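Local atomic coordinates of transcriptional regulator (Actinomyces oris, PDB entry 5V8C), a protein that probably acts as a LytR-Cps2A-Psr phosphotransferase that attaches glycan to a cell wall-anchored surface protein. Residues T97-T109 and L278-P290. Sequence-based numbering, arbitrary orientation.
Sequences TVNALCTGLGIPT and LARYGYSPKTCRP
Gly106, just past helix 94-105, lies against Pro285 at a CA-CA separation of 3.6 Å, and Asn99 CA comes within 5.5 Å of Pro290 CA, so residues 285-290 run back along the last turns of that helix, antiparallel to it. The backbone link is slight: Ser284 N makes a weak, bent hydrogen bond to Gly106 O (126° at the hydrogen). The positive phi of Gly106 is one that glycine adopts readily, and its CA lies 3.5 Å from Pro285 N.

The covalent tie is the disulfide Cys102-Cys288, with SG to SG at 2.0 Å and chi3 of -125°. CB of both cysteines points toward the other segment, and each SG, anti to its own backbone N, extends from there to meet the other. Pro108 CB packs on Cys288 SG at 3.8 Å. Beyond the bridge, Pro290 puts CG against Thr103 CG2 at 3.6 Å and CB beside Asn99 OD1, an oxygen that is hydrogen-bonded to Gln95.

On the other flank, Ile107 CB sits over the centre of the Tyr283 ring, 4.0 Å from the centroid and 13° off the normal, a CH-pi contact; Tyr281 O covers the opposite face. Pro108 CD reaches Tyr283 CD1 obliquely at 3.5 Å, while Leu278 CD1 meets Leu105 CD2. Replacing Tyr283 with an alanine would probably leave Ile107 and Pro108 without their aromatic partner.

Chemically, one covalent bond and apolar packing, rather than a hydrogen-bond network, fasten the C-terminal tail to helix 94-105 and the loop that follows it.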
ATOM      1  N   THR A  97      -7.223  -9.913  -7.470  1.00 84.94           N
ATOM      2  CA  THR A  97      -6.463  -9.525  -6.271  1.00 82.32           C
ATOM      3  C   THR A  97      -7.356  -9.617  -5.021  1.00 83.89           C
ATOM      4  O   THR A  97      -6.926 -10.183  -4.014  1.00 83.57           O
ATOM      5  CB  THR A  97      -5.876  -8.114  -6.427  1.00 88.56           C
ATOM      6  OG1 THR A  97      -5.165  -8.044  -7.658  1.00 93.85           O
ATOM      7  CG2 THR A  97      -4.954  -7.737  -5.281  1.00 81.67           C
ATOM      8  N   VAL A  98      -8.594  -9.084  -5.101  1.00 78.28           N
ATOM      9  CA  VAL A  98      -9.585  -9.136  -4.022  1.00 79.49           C
ATOM     10  C   VAL A  98      -9.871 -10.617  -3.657  1.00 89.32           C
ATOM     11  O   VAL A  98      -9.844 -10.982  -2.478  1.00 91.11           O
ATOM     12  CB  VAL A  98     -10.868  -8.336  -4.404  1.00 83.60           C
ATOM     13  CG1 VAL A  98     -12.072  -8.764  -3.579  1.00 84.81           C
ATOM     14  CG2 VAL A  98     -10.643  -6.833  -4.266  1.00 81.12           C
ATOM     15  N   ASN A  99     -10.056 -11.470  -4.678  1.00 86.98           N
ATOM     16  CA  ASN A  99     -10.309 -12.889  -4.489  1.00 89.21           C
ATOM     17  C   ASN A  99      -9.094 -13.641  -3.946  1.00 93.01           C
ATOM     18  O   ASN A  99      -9.247 -14.429  -3.016  1.00 93.12           O
ATOM     19  CB  ASN A  99     -10.828 -13.517  -5.780  1.00 93.29           C
ATOM     20  CG  ASN A  99     -12.226 -13.075  -6.165  1.00103.38           C
ATOM     21  OD1 ASN A  99     -12.931 -12.393  -5.416  1.00 98.12           O
ATOM     22  ND2 ASN A  99     -12.654 -13.447  -7.356  1.00 91.99           N
ATOM     23  N   ALA A 100      -7.889 -13.369  -4.489  1.00 89.14           N
ATOM     24  CA  ALA A 100      -6.635 -13.993  -4.057  1.00 88.61           C
ATOM     25  C   ALA A 100      -6.339 -13.748  -2.574  1.00 92.13           C
ATOM     26  O   ALA A 100      -6.066 -14.701  -1.849  1.00 92.38           O
ATOM     27  CB  ALA A 100      -5.475 -13.508  -4.914  1.00 87.66           C
ATOM     28  N   LEU A 101      -6.448 -12.486  -2.112  1.00 88.70           N
ATOM     29  CA  LEU A 101      -6.224 -12.122  -0.709  1.00 88.35           C
ATOM     30  C   LEU A 101      -7.128 -12.886   0.258  1.00 97.76           C
ATOM     31  O   LEU A 101      -6.689 -13.275   1.344  1.00 97.33           O
ATOM     32  CB  LEU A 101      -6.363 -10.613  -0.510  1.00 85.86           C
ATOM     33  CG  LEU A 101      -5.204  -9.796  -1.055  1.00 88.53           C
ATOM     34  CD1 LEU A 101      -5.440  -8.342  -0.844  1.00 86.25           C
ATOM     35  CD2 LEU A 101      -3.873 -10.222  -0.426  1.00 89.45           C
ATOM     36  N   CYS A 102      -8.370 -13.146  -0.170  1.00 97.98           N
ATOM     37  CA  CYS A 102      -9.339 -13.928   0.582  1.00100.66           C
ATOM     38  C   CYS A 102      -8.941 -15.417   0.658  1.00103.74           C
ATOM     39  O   CYS A 102      -8.784 -15.955   1.754  1.00104.10           O
ATOM     40  CB  CYS A 102     -10.729 -13.753  -0.020  1.00103.50           C
ATOM     41  SG  CYS A 102     -11.998 -14.789   0.747  1.00111.43           S
ATOM     42  N   THR A 103      -8.794 -16.082  -0.492  1.00 99.66           N
ATOM     43  CA  THR A 103      -8.473 -17.509  -0.510  1.00102.04           C
ATOM     44  C   THR A 103      -7.047 -17.825  -0.012  1.00106.54           C
ATOM     45  O   THR A 103      -6.785 -18.957   0.390  1.00109.51           O
ATOM     46  CB  THR A 103      -8.744 -18.141  -1.891  1.00109.58           C
ATOM     47  OG1 THR A 103      -7.668 -17.854  -2.773  1.00112.78           O
ATOM     48  CG2 THR A 103     -10.046 -17.693  -2.509  1.00104.71           C
ATOM     49  N   GLY A 104      -6.154 -16.837  -0.052  1.00 99.73           N
ATOM     50  CA  GLY A 104      -4.757 -17.007   0.326  1.00 98.19           C
ATOM     51  C   GLY A 104      -4.361 -16.493   1.695  1.00100.63           C
ATOM     52  O   GLY A 104      -3.486 -17.073   2.342  1.00101.46           O
ATOM     53  N   LEU A 105      -4.945 -15.380   2.133  1.00 95.25           N
ATOM     54  CA  LEU A 105      -4.581 -14.824   3.432  1.00 94.50           C
ATOM     55  C   LEU A 105      -5.757 -14.707   4.377  1.00101.19           C
ATOM     56  O   LEU A 105      -5.557 -14.523   5.577  1.00101.39           O
ATOM     57  CB  LEU A 105      -3.869 -13.469   3.277  1.00 91.71           C
ATOM     58  CG  LEU A 105      -2.479 -13.509   2.645  1.00 95.34           C
ATOM     59  CD1 LEU A 105      -1.931 -12.112   2.461  1.00 92.67           C
ATOM     60  CD2 LEU A 105      -1.514 -14.382   3.454  1.00 99.32           C
ATOM     61  N   GLY A 106      -6.964 -14.835   3.831  1.00 99.28           N
ATOM     62  CA  GLY A 106      -8.208 -14.729   4.578  1.00 99.56           C
ATOM     63  C   GLY A 106      -8.614 -13.302   4.854  1.00100.99           C
ATOM     64  O   GLY A 106      -9.287 -13.038   5.852  1.00101.66           O
ATOM     65  N   ILE A 107      -8.202 -12.359   3.986  1.00 93.86           N
ATOM     66  CA  ILE A 107      -8.574 -10.973   4.206  1.00 90.66           C
ATOM     67  C   ILE A 107      -9.829 -10.629   3.366  1.00 92.73           C
ATOM     68  O   ILE A 107      -9.759 -10.536   2.136  1.00 91.40           O
ATOM     69  CB  ILE A 107      -7.396  -9.929   4.109  1.00 91.09           C
ATOM     70  CG1 ILE A 107      -7.380  -9.136   2.790  1.00 90.81           C
ATOM     71  CG2 ILE A 107      -6.021 -10.528   4.405  1.00 89.43           C
ATOM     72  CD1 ILE A 107      -8.037  -7.776   2.924  1.00 97.80           C
ATOM     73  N   PRO A 108     -11.001 -10.472   4.030  1.00 89.22           N
ATOM     74  CA  PRO A 108     -12.219 -10.108   3.294  1.00 89.39           C
ATOM     75  C   PRO A 108     -12.309  -8.592   3.093  1.00 90.50           C
ATOM     76  O   PRO A 108     -12.581  -7.841   4.033  1.00 89.82           O
ATOM     77  CB  PRO A 108     -13.355 -10.667   4.178  1.00 92.89           C
ATOM     78  CG  PRO A 108     -12.698 -11.078   5.491  1.00 97.21           C
ATOM     79  CD  PRO A 108     -11.280 -10.574   5.473  1.00 90.79           C
ATOM     80  N   THR A 109     -12.059  -8.147   1.859  1.00 84.78           N
ATOM     81  CA  THR A 109     -12.080  -6.741   1.478  1.00 82.23           C
ATOM     82  C   THR A 109     -13.505  -6.156   1.526  1.00 88.16           C
ATOM     83  O   THR A 109     -14.421  -6.669   0.890  1.00 88.50           O
ATOM     84  CB  THR A 109     -11.376  -6.571   0.129  1.00 82.63           C
ATOM     85  OG1 THR A 109     -10.019  -6.967   0.291  1.00 87.03           O
ATOM     86  CG2 THR A 109     -11.422  -5.148  -0.392  1.00 77.65           C
ATOM     87  N   LEU A 278      -1.923 -11.753  11.146  1.00 98.53           N
ATOM     88  CA  LEU A 278      -3.161 -11.658  10.390  1.00 97.40           C
ATOM     89  C   LEU A 278      -4.330 -12.221  11.179  1.00103.02           C
ATOM     90  O   LEU A 278      -5.451 -11.727  11.033  1.00103.03           O
ATOM     91  CB  LEU A 278      -3.028 -12.361   9.026  1.00 97.11           C
ATOM     92  CG  LEU A 278      -2.258 -11.599   7.936  1.00 98.53           C
ATOM     93  CD1 LEU A 278      -1.855 -12.524   6.811  1.00 99.57           C
ATOM     94  CD2 LEU A 278      -3.080 -10.468   7.365  1.00 98.25           C
ATOM     95  N   ALA A 279      -4.074 -13.227  12.040  1.00101.14           N
ATOM     96  CA  ALA A 279      -5.102 -13.839  12.892  1.00103.23           C
ATOM     97  C   ALA A 279      -5.537 -12.896  14.006  1.00106.76           C
ATOM     98  O   ALA A 279      -6.655 -13.019  14.498  1.00107.63           O
ATOM     99  CB  ALA A 279      -4.596 -15.139  13.491  1.00106.59           C
ATOM    100  N   ARG A 280      -4.646 -11.979  14.427  1.00102.36           N
ATOM    101  CA  ARG A 280      -4.951 -10.970  15.440  1.00102.97           C
ATOM    102  C   ARG A 280      -6.120 -10.087  14.968  1.00106.61           C
ATOM    103  O   ARG A 280      -7.068  -9.859  15.725  1.00107.56           O
ATOM    104  CB  ARG A 280      -3.717 -10.095  15.727  1.00102.16           C
ATOM    105  CG  ARG A 280      -2.683 -10.776  16.609  1.00117.47           C
ATOM    106  CD  ARG A 280      -1.539  -9.851  16.991  1.00125.03           C
ATOM    107  NE  ARG A 280      -0.569 -10.533  17.848  1.00132.31           N
ATOM    108  CZ  ARG A 280      -0.573 -10.479  19.177  1.00145.30           C
ATOM    109  NH1 ARG A 280      -1.473  -9.742  19.816  1.00129.62           N
ATOM    110  NH2 ARG A 280       0.335 -11.149  19.875  1.00132.28           N
ATOM    111  N   TYR A 281      -6.075  -9.667  13.684  1.00 99.93           N
ATOM    112  CA  TYR A 281      -7.076  -8.811  13.045  1.00 97.80           C
ATOM    113  C   TYR A 281      -8.247  -9.597  12.417  1.00103.13           C
ATOM    114  O   TYR A 281      -9.013  -9.046  11.632  1.00101.76           O
ATOM    115  CB  TYR A 281      -6.392  -7.872  12.027  1.00 95.45           C
ATOM    116  CG  TYR A 281      -5.242  -7.088  12.629  1.00 94.43           C
ATOM    117  CD1 TYR A 281      -5.475  -5.996  13.462  1.00 95.00           C
ATOM    118  CD2 TYR A 281      -3.924  -7.469  12.412  1.00 94.51           C
ATOM    119  CE1 TYR A 281      -4.424  -5.310  14.068  1.00 93.06           C
ATOM    120  CE2 TYR A 281      -2.864  -6.787  13.007  1.00 94.55           C
ATOM    121  CZ  TYR A 281      -3.119  -5.709  13.837  1.00101.29           C
ATOM    122  OH  TYR A 281      -2.074  -5.034  14.420  1.00102.38           O
ATOM    123  N   GLY A 282      -8.388 -10.864  12.800  1.00103.12           N
ATOM    124  CA  GLY A 282      -9.486 -11.732  12.373  1.00104.90           C
ATOM    125  C   GLY A 282      -9.451 -12.272  10.956  1.00107.52           C
ATOM    126  O   GLY A 282     -10.495 -12.669  10.427  1.00107.17           O
ATOM    127  N   TYR A 283      -8.260 -12.321  10.337  1.00103.37           N
ATOM    128  CA  TYR A 283      -8.111 -12.839   8.979  1.00104.14           C
ATOM    129  C   TYR A 283      -7.619 -14.277   9.000  1.00111.48           C
ATOM    130  O   TYR A 283      -6.591 -14.564   9.619  1.00112.68           O
ATOM    131  CB  TYR A 283      -7.134 -11.986   8.153  1.00103.44           C
ATOM    132  CG  TYR A 283      -7.430 -10.501   8.123  1.00104.17           C
ATOM    133  CD1 TYR A 283      -8.705 -10.030   7.820  1.00106.55           C
ATOM    134  CD2 TYR A 283      -6.417  -9.567   8.296  1.00102.96           C
ATOM    135  CE1 TYR A 283      -8.972  -8.665   7.740  1.00105.99           C
ATOM    136  CE2 TYR A 283      -6.670  -8.201   8.213  1.00102.54           C
ATOM    137  CZ  TYR A 283      -7.949  -7.753   7.933  1.00110.23           C
ATOM    138  OH  TYR A 283      -8.198  -6.403   7.864  1.00106.15           O
ATOM    139  N   SER A 284      -8.338 -15.176   8.310  1.00108.56           N
ATOM    140  CA  SER A 284      -7.974 -16.585   8.191  1.00110.50           C
ATOM    141  C   SER A 284      -8.565 -17.144   6.893  1.00115.55           C
ATOM    142  O   SER A 284      -9.746 -16.900   6.625  1.00116.41           O
ATOM    143  CB  SER A 284      -8.475 -17.376   9.397  1.00116.28           C
ATOM    144  OG  SER A 284      -8.020 -18.719   9.356  1.00125.15           O
ATOM    145  N   PRO A 285      -7.770 -17.851   6.045  1.00110.73           N
ATOM    146  CA  PRO A 285      -8.326 -18.371   4.781  1.00111.52           C
ATOM    147  C   PRO A 285      -9.570 -19.243   4.948  1.00119.72           C
ATOM    148  O   PRO A 285     -10.510 -19.109   4.164  1.00119.92           O
ATOM    149  CB  PRO A 285      -7.154 -19.142   4.154  1.00112.85           C
ATOM    150  CG  PRO A 285      -6.201 -19.376   5.260  1.00116.93           C
ATOM    151  CD  PRO A 285      -6.350 -18.221   6.195  1.00110.93           C
ATOM    152  N   LYS A 286      -9.598 -20.086   6.002  1.00119.09           N
ATOM    153  CA  LYS A 286     -10.702 -21.000   6.314  1.00122.28           C
ATOM    154  C   LYS A 286     -12.048 -20.303   6.492  1.00124.64           C
ATOM    155  O   LYS A 286     -13.079 -20.905   6.199  1.00126.58           O
ATOM    156  CB  LYS A 286     -10.379 -21.834   7.564  1.00127.21           C
ATOM    157  N   THR A 287     -12.043 -19.039   6.943  1.00118.27           N
ATOM    158  CA  THR A 287     -13.268 -18.287   7.213  1.00117.79           C
ATOM    159  C   THR A 287     -13.613 -17.229   6.132  1.00119.59           C
ATOM    160  O   THR A 287     -14.553 -16.455   6.322  1.00119.79           O
ATOM    161  CB  THR A 287     -13.203 -17.671   8.626  1.00122.42           C
ATOM    162  OG1 THR A 287     -12.140 -16.717   8.686  1.00116.46           O
ATOM    163  CG2 THR A 287     -13.033 -18.722   9.723  1.00121.21           C
ATOM    164  N   CYS A 288     -12.902 -17.222   4.994  1.00113.82           N
ATOM    165  CA  CYS A 288     -13.156 -16.248   3.928  1.00111.46           C
ATOM    166  C   CYS A 288     -13.599 -16.929   2.625  1.00115.56           C
ATOM    167  O   CYS A 288     -13.079 -17.986   2.285  1.00115.97           O
ATOM    168  CB  CYS A 288     -11.933 -15.357   3.715  1.00108.75           C
ATOM    169  SG  CYS A 288     -12.210 -13.958   2.595  1.00110.32           S
ATOM    170  N   ARG A 289     -14.538 -16.310   1.881  1.00112.54           N
ATOM    171  CA  ARG A 289     -15.056 -16.875   0.626  1.00113.98           C
ATOM    172  C   ARG A 289     -15.363 -15.806  -0.449  1.00115.35           C
ATOM    173  O   ARG A 289     -16.177 -14.910  -0.214  1.00112.95           O
ATOM    174  CB  ARG A 289     -16.294 -17.746   0.902  1.00116.69           C
ATOM    175  CG  ARG A 289     -16.894 -18.436  -0.320  1.00129.08           C
ATOM    176  CD  ARG A 289     -18.347 -18.784  -0.049  1.00138.52           C
ATOM    177  NE  ARG A 289     -18.988 -19.510  -1.147  1.00145.29           N
ATOM    178  CZ  ARG A 289     -19.682 -18.934  -2.123  1.00156.19           C
ATOM    179  NH1 ARG A 289     -20.255 -19.673  -3.063  1.00148.30           N
ATOM    180  NH2 ARG A 289     -19.804 -17.613  -2.170  1.00136.21           N
ATOM    181  N   PRO A 290     -14.767 -15.922  -1.658  1.00111.57           N
ATOM    182  CA  PRO A 290     -15.097 -14.964  -2.729  1.00109.82           C
ATOM    183  C   PRO A 290     -16.403 -15.320  -3.463  1.00114.98           C
ATOM    184  O   PRO A 290     -16.946 -16.397  -3.233  1.00117.84           O
ATOM    185  CB  PRO A 290     -13.876 -15.045  -3.651  1.00110.36           C
ATOM    186  CG  PRO A 290     -13.328 -16.418  -3.452  1.00116.65           C
ATOM    187  CD  PRO A 290     -13.776 -16.926  -2.108  1.00113.64           C
TER